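Long-range contact in protein (7,8-dihydro-6-hydroxymethylpterin-pyrophosphokinase) (Haemophilus influenzae, PDB 1CBK), which probably catalyses the transfer of pyrophosphate from ATP to 6-hydroxymethyl-7,8-dihydropterin, the step of folate biosynthesis that yields the pterin diphosphate and AMP: residues V35-G47 with N120-A132. Sequence-based numbering, arbitrary orientation.
Sequences VTTSSFYKSKPLG and NREFVIVPLFEIA. With ROI (7,8-dihydro-7,7-dimethyl-6-hydroxypterin), chain D.
Part of the pterin pocket of this HPPK-family enzyme is built where the end of strand 32-43 and the loop after it meet the N-terminal end of helix 122-131. The helix packs on the antiparallel sheet and runs roughly antiparallel to strand 41-43 (162°). Leu46 CB meets the edge of the Phe123 ring, 4.0 Å from CE2. The ligand lies over one face of that ring, with ROI N3 above its centre, 3.4 Å from Phe123 CE1. Arg121 CB lies on the opposite face. With CG of Phe123 between its backbone N and carbonyl carbon (chi1 49°), the ring extends along the pterin face. Segment 35-47 hydrogen-bonds the N1, N2 and N8 side of the pterin. ROI N2 donates to Ser43 OG (2.9 Å) and to Lys44 O. Leu46 N donates to ROI N1, and Leu46 O accepts from ROI N8. Asn56 binds both Ser43 OG and the ligand. Leu46 CD2 sits over a face of the Arg121 guanidinium, 3.7 Å from NE. That guanidinium also forms a salt bridge with Asp117 of the second subunit. Two waters link Glu122 OE2 to the backbone of Lys44, one at its N and one at its O. Farther along the helix, Pro127 CG packs 3.8 Å from Tyr41 CD1, and Val126 CG1 touches the same ring. Ile131 CG2 rests 3.6 Å from Ser38 CA. The extended Glu130 side chain grips the strand break with both oxygens. Ser39 N reaches OE1 from above the carboxylate plane (2.9 Å, 169°), while Ser39 OG donates to the syn lone pair of Glu130 OE2 at 2.7 Å.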
loop_
_atom_site.group_PDB
_atom_site.type_symbol
_atom_site.label_atom_id
_atom_site.label_comp_id
_atom_site.label_asym_id
_atom_site.label_seq_id
_atom_site.Cartn_x
_atom_site.Cartn_y
_atom_site.Cartn_z
ATOM N N VAL A 35 0.660 26.135 -4.896
ATOM C CA VAL A 35 2.030 26.600 -5.092
ATOM C C VAL A 35 2.707 26.089 -6.350
ATOM O O VAL A 35 3.304 26.858 -7.096
ATOM C CB VAL A 35 2.914 26.285 -3.868
ATOM C CG1 VAL A 35 4.319 26.817 -4.090
ATOM C CG2 VAL A 35 2.311 26.885 -2.634
ATOM N N THR A 36 2.672 24.781 -6.557
ATOM C CA THR A 36 3.309 24.198 -7.723
ATOM C C THR A 36 2.708 22.808 -7.901
ATOM O O THR A 36 2.084 22.280 -6.980
ATOM C CB THR A 36 4.870 24.132 -7.528
ATOM O OG1 THR A 36 5.508 23.756 -8.757
ATOM C CG2 THR A 36 5.247 23.143 -6.444
ATOM N N THR A 37 2.878 22.252 -9.098
ATOM C CA THR A 37 2.386 20.937 -9.465
ATOM C C THR A 37 3.528 20.252 -10.220
ATOM O O THR A 37 4.229 20.889 -11.012
ATOM C CB THR A 37 1.154 21.035 -10.414
ATOM O OG1 THR A 37 0.150 21.860 -9.809
ATOM C CG2 THR A 37 0.570 19.636 -10.698
ATOM N N SER A 38 3.728 18.973 -9.946
ATOM C CA SER A 38 4.753 18.202 -10.612
ATOM C C SER A 38 4.326 18.008 -12.077
ATOM O O SER A 38 3.243 18.451 -12.475
ATOM C CB SER A 38 4.808 16.817 -9.971
ATOM O OG SER A 38 3.585 16.119 -10.226
ATOM N N SER A 39 5.196 17.358 -12.852
ATOM C CA SER A 39 4.902 16.993 -14.241
ATOM C C SER A 39 3.818 15.904 -14.152
ATOM O O SER A 39 3.562 15.363 -13.064
ATOM C CB SER A 39 6.143 16.370 -14.886
ATOM O OG SER A 39 7.214 17.292 -14.980
ATOM N N PHE A 40 3.168 15.601 -15.277
ATOM C CA PHE A 40 2.138 14.565 -15.337
ATOM C C PHE A 40 2.886 13.306 -15.808
ATOM O O PHE A 40 3.657 13.358 -16.785
ATOM C CB PHE A 40 1.048 14.936 -16.346
ATOM C CG PHE A 40 0.048 15.960 -15.852
ATOM C CD1 PHE A 40 0.301 16.746 -14.729
ATOM C CD2 PHE A 40 -1.154 16.154 -16.541
ATOM C CE1 PHE A 40 -0.624 17.718 -14.299
ATOM C CE2 PHE A 40 -2.088 17.126 -16.128
ATOM C CZ PHE A 40 -1.821 17.906 -15.007
ATOM N N TYR A 41 2.655 12.181 -15.130
ATOM C CA TYR A 41 3.351 10.936 -15.451
ATOM C C TYR A 41 2.349 9.880 -15.831
ATOM O O TYR A 41 1.403 9.689 -15.082
ATOM C CB TYR A 41 4.121 10.404 -14.224
ATOM C CG TYR A 41 5.275 11.274 -13.783
ATOM C CD1 TYR A 41 5.057 12.418 -13.010
ATOM C CD2 TYR A 41 6.572 10.983 -14.195
ATOM C CE1 TYR A 41 6.106 13.263 -12.662
ATOM C CE2 TYR A 41 7.633 11.821 -13.853
ATOM C CZ TYR A 41 7.390 12.953 -13.096
ATOM O OH TYR A 41 8.421 13.808 -12.798
ATOM N N LYS A 42 2.582 9.210 -16.969
ATOM C CA LYS A 42 1.721 8.118 -17.442
ATOM C C LYS A 42 2.364 6.864 -16.833
ATOM O O LYS A 42 3.526 6.546 -17.116
ATOM C CB LYS A 42 1.715 8.049 -18.970
ATOM C CG LYS A 42 0.755 6.989 -19.557
ATOM C CD LYS A 42 0.561 7.240 -21.049
ATOM C CE LYS A 42 -0.511 6.354 -21.668
ATOM N NZ LYS A 42 0.022 5.047 -22.162
ATOM N N SER A 43 1.605 6.145 -16.019
ATOM C CA SER A 43 2.141 4.995 -15.326
ATOM C C SER A 43 1.310 3.736 -15.516
ATOM O O SER A 43 0.101 3.804 -15.720
ATOM C CB SER A 43 2.213 5.332 -13.831
ATOM O OG SER A 43 0.916 5.654 -13.331
ATOM N N LYS A 44 1.969 2.585 -15.398
ATOM C CA LYS A 44 1.337 1.281 -15.518
ATOM C C LYS A 44 0.378 1.149 -14.358
ATOM O O LYS A 44 0.695 1.564 -13.231
ATOM C CB LYS A 44 2.426 0.215 -15.416
ATOM C CG LYS A 44 1.947 -1.214 -15.530
ATOM C CD LYS A 44 3.092 -2.208 -15.333
ATOM C CE LYS A 44 2.761 -3.547 -15.989
ATOM N NZ LYS A 44 3.774 -4.605 -15.697
ATOM N N PRO A 45 -0.816 0.584 -14.587
ATOM C CA PRO A 45 -1.782 0.427 -13.498
ATOM C C PRO A 45 -1.297 -0.457 -12.343
ATOM O O PRO A 45 -0.593 -1.441 -12.563
ATOM C CB PRO A 45 -2.958 -0.263 -14.183
ATOM C CG PRO A 45 -2.846 0.156 -15.576
ATOM C CD PRO A 45 -1.380 0.092 -15.852
ATOM N N LEU A 46 -1.610 -0.046 -11.120
ATOM C CA LEU A 46 -1.332 -0.846 -9.939
ATOM C C LEU A 46 -2.710 -1.508 -9.732
ATOM O O LEU A 46 -3.686 -0.838 -9.385
ATOM C CB LEU A 46 -0.973 0.034 -8.716
ATOM C CG LEU A 46 -0.926 -0.734 -7.378
ATOM C CD1 LEU A 46 0.153 -1.866 -7.442
ATOM C CD2 LEU A 46 -0.653 0.239 -6.231
ATOM N N GLY A 47 -2.803 -2.807 -10.001
ATOM C CA GLY A 47 -4.071 -3.504 -9.862
ATOM C C GLY A 47 -4.286 -4.347 -11.104
ATOM O O GLY A 47 -3.303 -4.765 -11.733
ATOM N N ASN A 120 5.173 3.645 -1.203
ATOM C CA ASN A 120 5.699 2.504 -1.967
ATOM C C ASN A 120 5.213 2.573 -3.406
ATOM O O ASN A 120 5.443 1.653 -4.189
ATOM C CB ASN A 120 5.250 1.182 -1.338
ATOM C CG ASN A 120 5.973 0.889 -0.029
ATOM O OD1 ASN A 120 7.078 1.384 0.188
ATOM N ND2 ASN A 120 5.353 0.099 0.853
ATOM N N ARG A 121 4.549 3.674 -3.757
ATOM C CA ARG A 121 4.021 3.853 -5.106
ATOM C C ARG A 121 4.900 4.781 -5.917
ATOM O O ARG A 121 5.062 5.949 -5.572
ATOM C CB ARG A 121 2.600 4.413 -5.033
ATOM C CG ARG A 121 1.596 3.415 -4.495
ATOM C CD ARG A 121 0.204 4.022 -4.366
ATOM N NE ARG A 121 -0.734 3.068 -3.792
ATOM C CZ ARG A 121 -2.051 3.198 -3.818
ATOM N NH1 ARG A 121 -2.605 4.246 -4.413
ATOM N NH2 ARG A 121 -2.826 2.276 -3.259
ATOM N N GLU A 122 5.406 4.283 -7.039
ATOM C CA GLU A 122 6.260 5.074 -7.904
ATOM C C GLU A 122 5.596 6.352 -8.424
ATOM O O GLU A 122 6.269 7.371 -8.615
ATOM C CB GLU A 122 6.714 4.241 -9.106
ATOM C CG GLU A 122 5.563 3.796 -10.028
ATOM C CD GLU A 122 6.046 2.992 -11.227
ATOM O OE1 GLU A 122 7.276 2.844 -11.421
ATOM O OE2 GLU A 122 5.190 2.508 -11.991
ATOM N N PHE A 123 4.297 6.267 -8.700
ATOM C CA PHE A 123 3.548 7.393 -9.249
ATOM C C PHE A 123 3.155 8.439 -8.217
ATOM O O PHE A 123 2.411 9.374 -8.521
ATOM C CB PHE A 123 2.325 6.893 -10.035
ATOM C CG PHE A 123 1.502 5.880 -9.307
ATOM C CD1 PHE A 123 0.485 6.276 -8.449
ATOM C CD2 PHE A 123 1.720 4.524 -9.508
ATOM C CE1 PHE A 123 -0.304 5.341 -7.794
ATOM C CE2 PHE A 123 0.937 3.572 -8.859
ATOM C CZ PHE A 123 -0.076 3.979 -8.003
ATOM N N VAL A 124 3.588 8.222 -6.980
ATOM C CA VAL A 124 3.352 9.138 -5.896
ATOM C C VAL A 124 4.711 9.746 -5.509
ATOM O O VAL A 124 4.876 10.978 -5.486
ATOM C CB VAL A 124 2.783 8.420 -4.670
ATOM C CG1 VAL A 124 2.853 9.337 -3.440
ATOM C CG2 VAL A 124 1.352 8.013 -4.902
ATOM N N ILE A 125 5.699 8.883 -5.250
ATOM C CA ILE A 125 7.015 9.347 -4.797
ATOM C C ILE A 125 7.874 10.064 -5.816
ATOM O O ILE A 125 8.564 11.032 -5.462
ATOM C CB ILE A 125 7.818 8.218 -4.106
ATOM C CG1 ILE A 125 7.087 7.763 -2.835
ATOM C CG2 ILE A 125 9.288 8.658 -3.798
ATOM C CD1 ILE A 125 6.976 8.815 -1.730
ATOM N N VAL A 126 7.846 9.622 -7.070
ATOM C CA VAL A 126 8.653 10.282 -8.094
ATOM C C VAL A 126 8.193 11.740 -8.306
ATOM O O VAL A 126 9.040 12.655 -8.373
ATOM C CB VAL A 126 8.708 9.464 -9.403
ATOM C CG1 VAL A 126 9.238 10.296 -10.556
ATOM C CG2 VAL A 126 9.552 8.214 -9.175
ATOM N N PRO A 127 6.863 11.971 -8.475
ATOM C CA PRO A 127 6.335 13.338 -8.665
ATOM C C PRO A 127 6.585 14.203 -7.392
ATOM O O PRO A 127 6.892 15.386 -7.500
ATOM C CB PRO A 127 4.822 13.128 -8.864
ATOM C CG PRO A 127 4.682 11.752 -9.298
ATOM C CD PRO A 127 5.848 10.948 -8.797
ATOM N N LEU A 128 6.386 13.637 -6.206
ATOM C CA LEU A 128 6.632 14.379 -4.950
ATOM C C LEU A 128 8.098 14.845 -4.872
ATOM O O LEU A 128 8.374 15.994 -4.540
ATOM C CB LEU A 128 6.282 13.511 -3.716
ATOM C CG LEU A 128 6.423 14.133 -2.310
ATOM C CD1 LEU A 128 5.572 15.396 -2.202
ATOM C CD2 LEU A 128 5.992 13.139 -1.243
ATOM N N PHE A 129 9.025 13.948 -5.212
ATOM C CA PHE A 129 10.457 14.249 -5.188
ATOM C C PHE A 129 10.795 15.371 -6.157
ATOM O O PHE A 129 11.679 16.198 -5.899
ATOM C CB PHE A 129 11.250 12.991 -5.529
ATOM C CG PHE A 129 12.737 13.203 -5.615
ATOM C CD1 PHE A 129 13.456 13.705 -4.533
ATOM C CD2 PHE A 129 13.425 12.887 -6.783
ATOM C CE1 PHE A 129 14.850 13.892 -4.606
ATOM C CE2 PHE A 129 14.807 13.064 -6.875
ATOM C CZ PHE A 129 15.522 13.569 -5.779
ATOM N N GLU A 130 10.068 15.422 -7.273
ATOM C CA GLU A 130 10.308 16.463 -8.271
ATOM C C GLU A 130 10.004 17.870 -7.714
ATOM O O GLU A 130 10.686 18.832 -8.042
ATOM C CB GLU A 130 9.471 16.187 -9.528
ATOM C CG GLU A 130 9.609 17.248 -10.630
ATOM C CD GLU A 130 8.647 17.030 -11.803
ATOM O OE1 GLU A 130 7.629 16.342 -11.612
ATOM O OE2 GLU A 130 8.909 17.555 -12.914
ATOM N N ILE A 131 9.004 17.996 -6.852
ATOM C CA ILE A 131 8.642 19.312 -6.311
ATOM C C ILE A 131 9.032 19.542 -4.855
ATOM O O ILE A 131 8.712 20.589 -4.301
ATOM C CB ILE A 131 7.113 19.629 -6.458
ATOM C CG1 ILE A 131 6.259 18.679 -5.611
ATOM C CG2 ILE A 131 6.701 19.554 -7.915
ATOM C CD1 ILE A 131 4.764 18.957 -5.724
ATOM N N ALA A 132 9.690 18.575 -4.229
ATOM C CA ALA A 132 10.083 18.702 -2.820
ATOM C C ALA A 132 11.308 17.801 -2.673
ATOM O O ALA A 132 11.281 16.767 -2.005
ATOM C CB ALA A 132 8.920 18.241 -1.897
HETATM N N1 ROI D . -2.411 2.835 -10.640
HETATM C C2 ROI D . -1.694 3.923 -11.087
HETATM N N2 ROI D . -0.660 3.689 -11.938
HETATM N N3 ROI D . -1.976 5.196 -10.718
HETATM C C4 ROI D . -2.982 5.485 -9.864
HETATM O O4 ROI D . -3.276 6.650 -9.551
HETATM C C4A ROI D . -3.741 4.400 -9.315
HETATM N N5 ROI D . -4.705 4.633 -8.472
HETATM C C6 ROI D . -5.483 3.644 -7.906
HETATM C C7 ROI D . -5.092 2.161 -8.142
HETATM C C16 ROI D . -4.284 1.593 -6.911
HETATM C C15 ROI D . -6.330 1.311 -8.457
HETATM N N8 ROI D . -4.137 1.995 -9.281
HETATM C C8A ROI D . -3.390 3.047 -9.777
HETATM O O9 ROI D . -6.467 4.052 -7.209
HETATM O O HOH W 1 4.845 2.779 -14.761
HETATM O O HOH W 2 2.662 2.083 -11.524
#